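Local coordinates for ribosome hibernation protein YHBH (Vibrio cholerae serotype O1, PDB 4HEI) that promotes ribosome hibernation, associating with 100S dimers of 70S ribosomes and probably inhibiting translation by binding the small subunit in stationary phase, at residues 6-12 with 40-44; 15-20 with 70-75; 33-39 with 51-57. One frame throughout, in Å; residues are numbered along the deposited sequence.

Contact 1: residues 6-12 with 40-44; sequences QGHHIDL and ILRVE
Gln6, Gly7 and His8 run beside Ile40, Leu41 and Arg42 as two parallel strands, their short axes 4.7 Å apart and only 10° from parallel. The backbone ladder is carried mainly by Leu41, which offers both of its polar main-chain atoms to the partner strand. Its N donates to Gln6 O at 2.9 Å with an almost straight N-H...O angle of 165°, and its O accepts from His8 N at 3.0 Å. The next rung, Val43 N to His8 O, is weak at 3.4 Å, and here the strands begin to part. Alpha-hydrogen contacts fill in between these bonds, as from Gly7 CA to Leu41 O.

The apolar contacts lie where residues 9-12 fold back over the face that carries Leu41. Ile10 meets Val43 at about a right angle, its CB and CG1 each 4.0 Å from Val43 CG2. A chi1 of -174° swings CG1 of Ile10 away from its own amide nitrogen, and the branch methyl CG2 rests against Leu41 O. Further along, one methyl of Leu12, CD1, touches Leu41 CD1 at 3.8 Å. Leu41 also packs on Ile74 of helix 70-91, on the same side as these contacts.

The other face carries Gln6, His8 and Arg42, with Ile40 among them. His8 and Arg42 approach through their CB atoms, 3.7 Å apart, before their ends diverge. The arginine chain extends toward strand 47-56, where its NE forms a salt bridge with Glu51, whereas the imidazole of His8 turns to its neighbour, placing NE2 over the centre of the His9 ring.

Parallel pairing of consecutive strands through an intervening helix, here helix 14-27, is the signature of a beta-alpha-beta crossover, the unit that opens this HPF/YfiA fold.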
loop_
_atom_site.group_PDB
_atom_site.type_symbol
_atom_site.label_atom_id
_atom_site.label_comp_id
_atom_site.label_asym_id
_atom_site.label_seq_id
_atom_site.Cartn_x
_atom_site.Cartn_y
_atom_site.Cartn_z
ATOM N N GLN A 6 10.071 -0.115 0.671
ATOM C CA GLN A 6 11.168 -0.264 1.616
ATOM C C GLN A 6 10.820 -1.301 2.675
ATOM O O GLN A 6 9.657 -1.471 3.040
ATOM C CB GLN A 6 11.472 1.069 2.300
ATOM C CG GLN A 6 12.004 2.146 1.377
ATOM C CD GLN A 6 13.312 1.750 0.731
ATOM O OE1 GLN A 6 14.229 1.288 1.407
ATOM N NE2 GLN A 6 13.409 1.938 -0.583
ATOM N N GLY A 7 11.843 -1.994 3.166
ATOM C CA GLY A 7 11.631 -2.989 4.197
ATOM C C GLY A 7 12.396 -2.603 5.448
ATOM O O GLY A 7 13.392 -1.886 5.369
ATOM N N HIS A 8 11.921 -3.061 6.600
ATOM C CA HIS A 8 12.579 -2.783 7.874
ATOM C C HIS A 8 12.458 -4.010 8.774
ATOM O O HIS A 8 11.351 -4.447 9.092
ATOM C CB HIS A 8 11.939 -1.578 8.564
ATOM C CG HIS A 8 12.543 -1.257 9.896
ATOM N ND1 HIS A 8 13.777 -0.658 10.027
ATOM C CD2 HIS A 8 12.094 -1.477 11.154
ATOM C CE1 HIS A 8 14.064 -0.523 11.310
ATOM N NE2 HIS A 8 13.059 -1.012 12.015
ATOM N N HIS A 9 13.598 -4.554 9.185
ATOM C CA HIS A 9 13.622 -5.739 10.038
ATOM C C HIS A 9 12.848 -6.868 9.376
ATOM O O HIS A 9 12.028 -7.526 10.007
ATOM C CB HIS A 9 13.009 -5.432 11.408
ATOM C CG HIS A 9 13.837 -4.509 12.250
ATOM N ND1 HIS A 9 13.479 -4.150 13.532
ATOM C CD2 HIS A 9 15.009 -3.880 11.997
ATOM C CE1 HIS A 9 14.395 -3.340 14.033
ATOM N NE2 HIS A 9 15.335 -3.160 13.122
ATOM N N ILE A 10 13.112 -7.084 8.094
ATOM C CA ILE A 10 12.423 -8.125 7.349
ATOM C C ILE A 10 13.218 -8.525 6.116
ATOM O O ILE A 10 14.041 -7.758 5.610
ATOM C CB ILE A 10 11.030 -7.635 6.891
ATOM C CG1 ILE A 10 10.252 -8.784 6.238
ATOM C CG2 ILE A 10 11.184 -6.483 5.902
ATOM C CD1 ILE A 10 8.875 -8.385 5.738
ATOM N N ASP A 11 12.973 -9.740 5.637
ATOM C CA ASP A 11 13.647 -10.211 4.441
ATOM C C ASP A 11 12.754 -9.841 3.268
ATOM O O ASP A 11 11.892 -10.620 2.866
ATOM C CB ASP A 11 13.850 -11.728 4.488
ATOM C CG ASP A 11 14.408 -12.280 3.188
ATOM O OD1 ASP A 11 15.098 -11.525 2.474
ATOM O OD2 ASP A 11 14.168 -13.467 2.887
ATOM N N LEU A 12 12.945 -8.633 2.749
ATOM C CA LEU A 12 12.159 -8.151 1.618
ATOM C C LEU A 12 12.506 -8.990 0.385
ATOM O O LEU A 12 13.627 -8.933 -0.115
ATOM C CB LEU A 12 12.473 -6.673 1.365
ATOM C CG LEU A 12 11.624 -5.896 0.355
ATOM C CD1 LEU A 12 10.166 -5.889 0.791
ATOM C CD2 LEU A 12 12.151 -4.469 0.257
ATOM N N ILE A 40 5.972 0.600 3.069
ATOM C CA ILE A 40 6.944 0.102 4.027
ATOM C C ILE A 40 6.419 -1.200 4.614
ATOM O O ILE A 40 5.294 -1.262 5.119
ATOM C CB ILE A 40 7.192 1.097 5.183
ATOM C CG1 ILE A 40 7.836 2.377 4.650
ATOM C CG2 ILE A 40 8.122 0.473 6.216
ATOM C CD1 ILE A 40 8.180 3.369 5.739
ATOM N N LEU A 41 7.245 -2.238 4.536
ATOM C CA LEU A 41 6.903 -3.549 5.069
ATOM C C LEU A 41 7.874 -3.791 6.217
ATOM O O LEU A 41 9.082 -3.672 6.045
ATOM C CB LEU A 41 7.078 -4.628 3.998
ATOM C CG LEU A 41 6.318 -4.383 2.684
ATOM C CD1 LEU A 41 6.464 -5.589 1.778
ATOM C CD2 LEU A 41 4.857 -4.112 2.972
ATOM N N ARG A 42 7.345 -4.097 7.393
ATOM C CA ARG A 42 8.215 -4.329 8.529
ATOM C C ARG A 42 7.616 -5.303 9.521
ATOM O O ARG A 42 6.424 -5.610 9.477
ATOM C CB ARG A 42 8.541 -3.008 9.230
ATOM C CG ARG A 42 7.330 -2.291 9.804
ATOM C CD ARG A 42 7.724 -0.968 10.453
ATOM N NE ARG A 42 6.547 -0.215 10.892
ATOM C CZ ARG A 42 6.049 -0.236 12.125
ATOM N NH1 ARG A 42 6.625 -0.963 13.075
ATOM N NH2 ARG A 42 4.952 0.455 12.403
ATOM N N VAL A 43 8.463 -5.780 10.424
ATOM C CA VAL A 43 8.042 -6.734 11.433
ATOM C C VAL A 43 8.269 -6.185 12.833
ATOM O O VAL A 43 9.334 -5.656 13.138
ATOM C CB VAL A 43 8.821 -8.063 11.284
ATOM C CG1 VAL A 43 8.381 -9.049 12.343
ATOM C CG2 VAL A 43 8.603 -8.640 9.893
ATOM N N GLU A 44 7.239 -6.292 13.661
ATOM C CA GLU A 44 7.281 -5.851 15.049
ATOM C C GLU A 44 6.843 -7.090 15.817
ATOM O O GLU A 44 5.665 -7.430 15.827
ATOM C CB GLU A 44 6.295 -4.703 15.265
ATOM C CG GLU A 44 6.128 -4.273 16.710
ATOM C CD GLU A 44 5.185 -3.092 16.851
ATOM O OE1 GLU A 44 5.559 -1.976 16.429
ATOM O OE2 GLU A 44 4.066 -3.282 17.375
#

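Contact 2: residues 15-20 with 70-75; sequences SMQDYV and MYAAID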
loop_
_atom_site.group_PDB
_atom_site.type_symbol
_atom_site.label_atom_id
_atom_site.label_comp_id
_atom_site.label_asym_id
_atom_site.label_seq_id
_atom_site.Cartn_x
_atom_site.Cartn_y
_atom_site.Cartn_z
ATOM N N SER A 15 9.213 -11.501 -4.411
ATOM C CA SER A 15 7.816 -11.913 -4.455
ATOM C C SER A 15 6.953 -10.853 -3.782
ATOM O O SER A 15 5.885 -10.510 -4.282
ATOM C CB SER A 15 7.619 -13.257 -3.750
ATOM O OG SER A 15 6.240 -13.588 -3.693
ATOM N N MET A 16 7.410 -10.344 -2.641
ATOM C CA MET A 16 6.666 -9.311 -1.936
ATOM C C MET A 16 6.556 -8.087 -2.827
ATOM O O MET A 16 5.471 -7.541 -3.019
ATOM C CB MET A 16 7.365 -8.919 -0.629
ATOM C CG MET A 16 6.950 -9.740 0.574
ATOM S SD MET A 16 7.933 -9.314 2.026
ATOM C CE MET A 16 9.016 -10.719 2.105
ATOM N N GLN A 17 7.686 -7.658 -3.374
ATOM C CA GLN A 17 7.687 -6.491 -4.237
ATOM C C GLN A 17 6.814 -6.714 -5.462
ATOM O O GLN A 17 6.035 -5.835 -5.834
ATOM C CB GLN A 17 9.120 -6.127 -4.632
ATOM C CG GLN A 17 9.914 -5.591 -3.448
ATOM C CD GLN A 17 11.263 -5.024 -3.835
ATOM O OE1 GLN A 17 12.232 -5.758 -4.013
ATOM N NE2 GLN A 17 11.329 -3.707 -3.975
ATOM N N ASP A 18 6.927 -7.888 -6.077
ATOM C CA ASP A 18 6.109 -8.195 -7.249
ATOM C C ASP A 18 4.631 -8.139 -6.877
ATOM O O ASP A 18 3.811 -7.575 -7.610
ATOM C CB ASP A 18 6.438 -9.587 -7.802
ATOM C CG ASP A 18 7.817 -9.657 -8.437
ATOM O OD1 ASP A 18 8.344 -8.603 -8.840
ATOM O OD2 ASP A 18 8.367 -10.774 -8.550
ATOM N N TYR A 19 4.295 -8.724 -5.733
ATOM C CA TYR A 19 2.917 -8.741 -5.265
ATOM C C TYR A 19 2.409 -7.323 -5.039
ATOM O O TYR A 19 1.306 -6.975 -5.462
ATOM C CB TYR A 19 2.808 -9.540 -3.962
ATOM C CG TYR A 19 1.390 -9.751 -3.501
ATOM C CD1 TYR A 19 0.526 -10.580 -4.213
ATOM C CD2 TYR A 19 0.903 -9.113 -2.363
ATOM C CE1 TYR A 19 -0.785 -10.767 -3.803
ATOM C CE2 TYR A 19 -0.406 -9.291 -1.947
ATOM C CZ TYR A 19 -1.244 -10.119 -2.672
ATOM O OH TYR A 19 -2.540 -10.299 -2.269
ATOM N N VAL A 20 3.209 -6.506 -4.362
ATOM C CA VAL A 20 2.818 -5.125 -4.102
ATOM C C VAL A 20 2.556 -4.415 -5.422
ATOM O O VAL A 20 1.535 -3.747 -5.584
ATOM C CB VAL A 20 3.905 -4.364 -3.331
ATOM C CG1 VAL A 20 3.548 -2.879 -3.256
ATOM C CG2 VAL A 20 4.040 -4.945 -1.914
ATOM N N MET A 70 2.533 -11.509 6.089
ATOM C CA MET A 70 2.772 -10.263 5.359
ATOM C C MET A 70 1.906 -10.063 4.118
ATOM O O MET A 70 1.431 -8.963 3.860
ATOM C CB MET A 70 4.251 -10.148 4.977
ATOM C CG MET A 70 4.625 -8.823 4.312
ATOM S SD MET A 70 4.216 -7.381 5.338
ATOM C CE MET A 70 5.596 -7.377 6.441
ATOM N N TYR A 71 1.688 -11.119 3.348
ATOM C CA TYR A 71 0.869 -10.981 2.154
ATOM C C TYR A 71 -0.564 -10.648 2.532
ATOM O O TYR A 71 -1.231 -9.871 1.848
ATOM C CB TYR A 71 0.948 -12.259 1.319
ATOM C CG TYR A 71 2.295 -12.430 0.655
ATOM C CD1 TYR A 71 2.555 -11.873 -0.595
ATOM C CD2 TYR A 71 3.321 -13.120 1.295
ATOM C CE1 TYR A 71 3.797 -11.998 -1.195
ATOM C CE2 TYR A 71 4.573 -13.255 0.705
ATOM C CZ TYR A 71 4.806 -12.693 -0.540
ATOM O OH TYR A 71 6.039 -12.827 -1.125
ATOM N N ALA A 72 -1.038 -11.222 3.634
ATOM C CA ALA A 72 -2.387 -10.947 4.109
ATOM C C ALA A 72 -2.423 -9.501 4.613
ATOM O O ALA A 72 -3.431 -8.808 4.481
ATOM C CB ALA A 72 -2.755 -11.905 5.235
ATOM N N ALA A 73 -1.315 -9.058 5.198
ATOM C CA ALA A 73 -1.223 -7.687 5.700
ATOM C C ALA A 73 -1.359 -6.719 4.526
ATOM O O ALA A 73 -2.089 -5.729 4.601
ATOM C CB ALA A 73 0.115 -7.474 6.407
ATOM N N ILE A 74 -0.656 -7.015 3.438
ATOM C CA ILE A 74 -0.712 -6.170 2.254
ATOM C C ILE A 74 -2.125 -6.129 1.684
ATOM O O ILE A 74 -2.601 -5.074 1.275
ATOM C CB ILE A 74 0.281 -6.661 1.182
ATOM C CG1 ILE A 74 1.712 -6.486 1.704
ATOM C CG2 ILE A 74 0.089 -5.884 -0.116
ATOM C CD1 ILE A 74 2.749 -7.237 0.903
ATOM N N ASP A 75 -2.803 -7.274 1.646
ATOM C CA ASP A 75 -4.167 -7.293 1.128
ATOM C C ASP A 75 -5.078 -6.432 1.973
ATOM O O ASP A 75 -5.942 -5.735 1.447
ATOM C CB ASP A 75 -4.721 -8.715 1.098
ATOM C CG ASP A 75 -4.091 -9.548 0.025
ATOM O OD1 ASP A 75 -4.132 -9.116 -1.145
ATOM O OD2 ASP A 75 -3.561 -10.629 0.349
#
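Tyr71 drives the edge of its ring into the face of Tyr19, a T-shaped pair with centroids 5.4 Å apart and planes at 71°. The leading atom is Tyr71 CD1, which lies over the rim of the Tyr19 ring, 3.7 Å from Tyr19 CD2. Beyond the ring, the phenol oxygen of Tyr71 reaches the first turn of the other helix and shares a 2.7 Å hydrogen bond with Ser15 OG; the direction of the proton is not settled. The flank of the same phenol is met by Met16, whose CG sits 3.8 Å from Tyr71 CZ.

Toward the sheet the contact turns largely apolar. Ile74 and Tyr19 run alongside each other head to tail, with Ile74 CG2 3.9 Å from Tyr19 CE2, while the other branch of Ile74 ends in CD1 against Val20 CG2. Met16 SD and Met70 CG meet more loosely, and both methionines, like Ile74, rest on Leu41 of strand 34-44.

The Tyr19 ring is sent across the gap by its chi1 of -173°, which turns it away from its own amide nitrogen. Its hydroxyl end comes up to the Asp75 carboxylate, but the modelled approach is too close and remains doubtful. What holds that carboxylate is Lys23, in a salt bridge with Asp75 OD1.

The helix segments run nearly parallel, crossing at -18° with axes 11.0 Å apart, a gap that the two aromatic rings bridge. The interface is chemically graded: its outer margin of hydroxyls and charges can tolerate solvent, whereas its aliphatic and sulfur-containing side is consistent with burial against the sheet.

Contact 3: residues 33-39 with 51-57; sequences HINHVQV and EATLHVN. With 3CO (cobalt (III) ion), chain D.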
loop_
_atom_site.group_PDB
_atom_site.type_symbol
_atom_site.label_atom_id
_atom_site.label_comp_id
_atom_site.label_asym_id
_atom_site.label_seq_id
_atom_site.Cartn_x
_atom_site.Cartn_y
_atom_site.Cartn_z
ATOM N N HIS A 33 -5.202 9.376 -10.491
ATOM C CA HIS A 33 -4.479 10.574 -10.088
ATOM C C HIS A 33 -3.429 10.298 -9.009
ATOM O O HIS A 33 -3.072 11.177 -8.227
ATOM C CB HIS A 33 -5.467 11.633 -9.609
ATOM C CG HIS A 33 -6.477 12.016 -10.644
ATOM N ND1 HIS A 33 -6.123 12.423 -11.912
ATOM C CD2 HIS A 33 -7.830 12.065 -10.596
ATOM C CE1 HIS A 33 -7.213 12.708 -12.601
ATOM N NE2 HIS A 33 -8.263 12.499 -11.826
ATOM N N ILE A 34 -2.944 9.063 -8.985
ATOM C CA ILE A 34 -1.929 8.617 -8.040
ATOM C C ILE A 34 -0.537 8.973 -8.549
ATOM O O ILE A 34 -0.092 8.459 -9.576
ATOM C CB ILE A 34 -1.995 7.083 -7.845
ATOM C CG1 ILE A 34 -3.342 6.688 -7.236
ATOM C CG2 ILE A 34 -0.841 6.624 -6.956
ATOM C CD1 ILE A 34 -3.565 5.188 -7.148
ATOM N N ASN A 35 0.151 9.853 -7.830
ATOM C CA ASN A 35 1.491 10.261 -8.216
ATOM C C ASN A 35 2.524 9.403 -7.489
ATOM O O ASN A 35 2.757 8.257 -7.872
ATOM C CB ASN A 35 1.678 11.747 -7.914
ATOM C CG ASN A 35 0.630 12.605 -8.604
ATOM O OD1 ASN A 35 0.388 12.453 -9.801
ATOM N ND2 ASN A 35 -0.001 13.500 -7.853
ATOM N N HIS A 36 3.138 9.930 -6.439
ATOM C CA HIS A 36 4.117 9.135 -5.713
ATOM C C HIS A 36 3.463 8.190 -4.717
ATOM O O HIS A 36 2.435 8.505 -4.116
ATOM C CB HIS A 36 5.125 10.027 -4.982
ATOM C CG HIS A 36 6.306 10.418 -5.819
ATOM N ND1 HIS A 36 6.263 11.447 -6.737
ATOM C CD2 HIS A 36 7.557 9.903 -5.890
ATOM C CE1 HIS A 36 7.438 11.549 -7.335
ATOM N NE2 HIS A 36 8.240 10.623 -6.840
ATOM N N VAL A 37 4.066 7.019 -4.560
ATOM C CA VAL A 37 3.570 6.019 -3.625
ATOM C C VAL A 37 4.726 5.470 -2.800
ATOM O O VAL A 37 5.780 5.132 -3.341
ATOM C CB VAL A 37 2.909 4.827 -4.357
ATOM C CG1 VAL A 37 2.515 3.751 -3.351
ATOM C CG2 VAL A 37 1.690 5.302 -5.146
ATOM N N GLN A 38 4.534 5.399 -1.487
ATOM C CA GLN A 38 5.549 4.836 -0.609
ATOM C C GLN A 38 4.923 3.663 0.124
ATOM O O GLN A 38 3.784 3.741 0.573
ATOM C CB GLN A 38 6.031 5.841 0.429
ATOM C CG GLN A 38 7.014 5.250 1.434
ATOM C CD GLN A 38 8.350 4.867 0.800
ATOM O OE1 GLN A 38 8.961 5.671 0.090
ATOM N NE2 GLN A 38 8.813 3.648 1.067
ATOM N N VAL A 39 5.670 2.576 0.232
ATOM C CA VAL A 39 5.200 1.401 0.930
ATOM C C VAL A 39 6.324 0.941 1.837
ATOM O O VAL A 39 7.486 0.928 1.437
ATOM C CB VAL A 39 4.840 0.242 -0.049
ATOM C CG1 VAL A 39 4.472 -1.023 0.746
ATOM C CG2 VAL A 39 3.663 0.653 -0.921
ATOM N N GLU A 51 2.677 -0.626 5.493
ATOM C CA GLU A 51 2.344 0.789 5.539
ATOM C C GLU A 51 2.370 1.371 4.136
ATOM O O GLU A 51 3.175 0.951 3.293
ATOM C CB GLU A 51 3.373 1.559 6.374
ATOM C CG GLU A 51 3.587 1.067 7.803
ATOM C CD GLU A 51 4.642 1.881 8.537
ATOM O OE1 GLU A 51 4.883 1.615 9.736
ATOM O OE2 GLU A 51 5.237 2.789 7.917
ATOM N N ALA A 52 1.504 2.346 3.883
ATOM C CA ALA A 52 1.483 2.998 2.578
ATOM C C ALA A 52 0.979 4.434 2.634
ATOM O O ALA A 52 0.081 4.776 3.418
ATOM C CB ALA A 52 0.629 2.193 1.588
ATOM N N THR A 53 1.576 5.275 1.799
ATOM C CA THR A 53 1.182 6.663 1.676
ATOM C C THR A 53 1.060 6.909 0.184
ATOM O O THR A 53 2.022 6.705 -0.564
ATOM C CB THR A 53 2.241 7.637 2.249
ATOM O OG1 THR A 53 2.514 7.304 3.615
ATOM C CG2 THR A 53 1.727 9.071 2.189
ATOM N N LEU A 54 -0.127 7.306 -0.248
ATOM C CA LEU A 54 -0.360 7.590 -1.654
ATOM C C LEU A 54 -0.540 9.097 -1.811
ATOM O O LEU A 54 -1.346 9.718 -1.112
ATOM C CB LEU A 54 -1.619 6.876 -2.150
ATOM C CG LEU A 54 -1.851 5.395 -1.830
ATOM C CD1 LEU A 54 -3.001 4.879 -2.692
ATOM C CD2 LEU A 54 -0.598 4.589 -2.079
ATOM N N HIS A 55 0.228 9.683 -2.716
ATOM C CA HIS A 55 0.141 11.110 -2.970
ATOM C C HIS A 55 -0.673 11.287 -4.242
ATOM O O HIS A 55 -0.209 10.987 -5.342
ATOM C CB HIS A 55 1.547 11.678 -3.113
ATOM C CG HIS A 55 2.401 11.471 -1.895
ATOM N ND1 HIS A 55 2.580 12.444 -0.933
ATOM C CD2 HIS A 55 3.081 10.383 -1.461
ATOM C CE1 HIS A 55 3.332 11.962 0.043
ATOM N NE2 HIS A 55 3.649 10.713 -0.254
ATOM N N VAL A 56 -1.902 11.758 -4.067
ATOM C CA VAL A 56 -2.827 11.965 -5.173
ATOM C C VAL A 56 -3.064 13.457 -5.375
ATOM O O VAL A 56 -2.596 14.281 -4.589
ATOM C CB VAL A 56 -4.179 11.270 -4.890
ATOM C CG1 VAL A 56 -3.958 9.789 -4.611
ATOM C CG2 VAL A 56 -4.863 11.925 -3.700
ATOM N N ASN A 57 -3.792 13.807 -6.429
ATOM C CA ASN A 57 -4.062 15.210 -6.706
ATOM C C ASN A 57 -4.697 15.956 -5.534
ATOM O O ASN A 57 -5.842 15.703 -5.156
ATOM C CB ASN A 57 -4.934 15.338 -7.959
ATOM C CG ASN A 57 -4.118 15.270 -9.244
ATOM O OD1 ASN A 57 -3.344 14.334 -9.454
ATOM N ND2 ASN A 57 -4.289 16.266 -10.107
HETATM CO CO 3CO D . 2.604 14.459 -0.925
#
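Gln38 and Thr53 face each other as a hydrogen-bonded pair in an antiparallel ladder, Gln38 N to Thr53 O and Thr53 N to Gln38 O, both 3.0 Å. The bond from Gln38 N lies in the carbonyl plane of Thr53 and is nearly straight, 169° at the hydrogen. Further along, Asn35 and His36 together face the single residue His55 as a beta bulge: His55 N donates to His36 O, and Asn35 N to His55 O at 2.8 Å. Asn57 N to His33 O adds only a weak bond. Val39 and Ala52 form a non-hydrogen-bonded pair, across which Val39 CA approaches Glu51 O at 3.1 Å.

These strands are the arms of the beta hairpin 34-44/47-56, the centre of the four-stranded mixed sheet in this beta-alpha-beta-beta-beta-alpha fold.

Apolar side chains gather on the helix-covered face. Val37 and Leu54 run abreast in a common direction, and Val37 CG1 is pressed to 3.5 Å from Leu54 CD2, tighter than usual for two carbons; Phe24 of helix 14-27 packs on both. Ile34 and Val56 touch more loosely through their CG1 atoms.

Polar groups occupy the reverse face. The His55 ring is turned (chi2 -98°) with its CD2 edge toward His36 O, 3.3 Å away and in the ring plane, and with ND1 on the other side, where it binds a cobalt ion at 2.0 Å.

How the contacts relate
Strand 34-44 is shared by contacts 1 and 3: its C-terminal half pairs with strand 2-8 in contact 1, and its N-terminal half with strand 47-56 in contact 3, their centres about 19 Å apart in one sheet. Contact 2 joins the two helices that pack on that sheet, its centre about 11 Å from contact 1 and 17 Å from contact 3. Along the chain the segments of contact 1 alternate with those of both others, whereas contact 3 falls wholly between the two halves of contact 2. Ile10 touches Met16 and Met70, Val20 reaches Val39, and Ile40 O probably accepts a hydrogen bond from Glu51 N. Sheet and helices thus close into one compact alpha/beta domain, with both helices on one face.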